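Side-chain contact in manganese-dependent inorganic pyrophosphatase (Methanocaldococcus jannaschii, PDB 2EB0), which hydrolyses diphosphate to two phosphate ions with the help of two manganese ions per subunit: residues B[37-40]-B[41-45]. Numbering follows the deposited sequence.
Sequences PETE and FVLRK
Glu40 and Arg44, one turn apart on the helix, both hold CG anti to the backbone N (chi1 176° for Glu40), and their chains run side by side. Glu40 then runs straight out, while Arg44 bends at chi3 (-74°) and brings its guanidinium back to the carboxylate. Glu40 OE1 forms a salt bridge with Arg44 NH1 at 3.6 Å, a long one. The carboxylate and guanidinium planes are turned 44° apart. A water donates to Glu40 OE1 at 2.6 Å and accepts only a weak hydrogen bond from Arg44 NH2. The aliphatic part joins in: Glu40 CG lies 3.5 Å from Arg44 NH1, at the guanidinium edge. This is an i to i+4 ion pair on the exposed side of helix 37-45, the helix of the beta-alpha-beta unit between strands 28-31 and 52-53 in the DHH domain. On the buried side, Thr39 CG2 packs alongside Leu43 CG at 4.1 Å, and both residues touch Ile15 of helix 12-25. Leu43 N also bonds Thr39 O at 2.7 Å. An alanine at Leu43 is likely to open a gap beside the Thr39 methyl and Ile15. Thr39 OG1 bonds Thr12. Glu38 OE2 is hydrogen-bonded to Thr12 OG1 and Ser146 OG, and OE1 is salt-bridged to Lys187.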
loop_
_atom_site.group_PDB
_atom_site.type_symbol
_atom_site.label_atom_id
_atom_site.label_comp_id
_atom_site.label_asym_id
_atom_site.label_seq_id
_atom_site.Cartn_x
_atom_site.Cartn_y
_atom_site.Cartn_z
ATOM N N PRO B 37 14.646 8.464 25.058
ATOM C CA PRO B 37 14.754 9.748 25.767
ATOM C C PRO B 37 14.017 10.909 25.078
ATOM O O PRO B 37 13.364 11.718 25.732
ATOM C CB PRO B 37 16.263 9.984 25.825
ATOM C CG PRO B 37 16.815 8.593 25.885
ATOM C CD PRO B 37 15.981 7.872 24.848
ATOM N N GLU B 38 14.125 10.980 23.758
ATOM C CA GLU B 38 13.478 12.045 23.002
ATOM C C GLU B 38 11.965 12.051 23.180
ATOM O O GLU B 38 11.352 13.093 23.394
ATOM C CB GLU B 38 13.805 11.899 21.517
ATOM C CG GLU B 38 13.041 12.862 20.617
ATOM C CD GLU B 38 13.016 12.406 19.172
ATOM O OE1 GLU B 38 14.081 12.382 18.522
ATOM O OE2 GLU B 38 11.927 12.057 18.685
ATOM N N THR B 39 11.363 10.878 23.086
ATOM C CA THR B 39 9.926 10.753 23.220
ATOM C C THR B 39 9.494 11.063 24.652
ATOM O O THR B 39 8.496 11.758 24.878
ATOM C CB THR B 39 9.482 9.337 22.809
ATOM O OG1 THR B 39 10.098 9.008 21.555
ATOM C CG2 THR B 39 7.977 9.272 22.655
ATOM N N GLU B 40 10.253 10.561 25.619
ATOM C CA GLU B 40 9.934 10.825 27.020
ATOM C C GLU B 40 9.867 12.342 27.206
ATOM O O GLU B 40 8.936 12.870 27.812
ATOM C CB GLU B 40 11.003 10.225 27.931
ATOM C CG GLU B 40 10.801 10.533 29.395
ATOM C CD GLU B 40 11.837 9.862 30.273
ATOM O OE1 GLU B 40 11.892 10.178 31.482
ATOM O OE2 GLU B 40 12.595 9.014 29.750
ATOM N N PHE B 41 10.860 13.028 26.655
ATOM C CA PHE B 41 10.949 14.478 26.722
ATOM C C PHE B 41 9.696 15.118 26.117
ATOM O O PHE B 41 9.052 15.964 26.742
ATOM C CB PHE B 41 12.207 14.927 25.969
ATOM C CG PHE B 41 12.231 16.391 25.621
ATOM C CD1 PHE B 41 12.182 17.362 26.614
ATOM C CD2 PHE B 41 12.338 16.794 24.291
ATOM C CE1 PHE B 41 12.242 18.716 26.294
ATOM C CE2 PHE B 41 12.400 18.137 23.958
ATOM C CZ PHE B 41 12.352 19.105 24.959
ATOM N N VAL B 42 9.350 14.692 24.906
ATOM C CA VAL B 42 8.187 15.219 24.202
ATOM C C VAL B 42 6.871 14.951 24.939
ATOM O O VAL B 42 6.010 15.834 25.023
ATOM C CB VAL B 42 8.128 14.652 22.748
ATOM C CG1 VAL B 42 6.803 14.974 22.093
ATOM C CG2 VAL B 42 9.252 15.245 21.927
ATOM N N LEU B 43 6.716 13.748 25.482
ATOM C CA LEU B 43 5.498 13.404 26.218
ATOM C C LEU B 43 5.367 14.271 27.464
ATOM O O LEU B 43 4.322 14.882 27.708
ATOM C CB LEU B 43 5.517 11.935 26.633
ATOM C CG LEU B 43 5.536 10.902 25.509
ATOM C CD1 LEU B 43 5.482 9.520 26.122
ATOM C CD2 LEU B 43 4.361 11.130 24.573
ATOM N N ARG B 44 6.429 14.314 28.259
ATOM C CA ARG B 44 6.421 15.129 29.463
ATOM C C ARG B 44 6.112 16.589 29.096
ATOM O O ARG B 44 5.339 17.264 29.769
ATOM C CB ARG B 44 7.780 15.054 30.164
ATOM C CG ARG B 44 7.947 16.078 31.284
ATOM C CD ARG B 44 9.280 15.948 32.005
ATOM N NE ARG B 44 9.329 14.784 32.883
ATOM C CZ ARG B 44 9.862 13.613 32.554
ATOM N NH1 ARG B 44 10.403 13.435 31.354
ATOM N NH2 ARG B 44 9.856 12.617 33.434
ATOM N N LYS B 45 6.709 17.059 28.010
ATOM C CA LYS B 45 6.511 18.436 27.586
ATOM C C LYS B 45 5.053 18.814 27.381
ATOM O O LYS B 45 4.618 19.866 27.837
ATOM C CB LYS B 45 7.297 18.711 26.303
ATOM C CG LYS B 45 7.225 20.150 25.829
ATOM C CD LYS B 45 8.259 20.393 24.743
ATOM C CE LYS B 45 8.362 21.863 24.377
ATOM N NZ LYS B 45 7.235 22.314 23.532
HETATM O O HOH W 1 10.065 9.207 33.116
#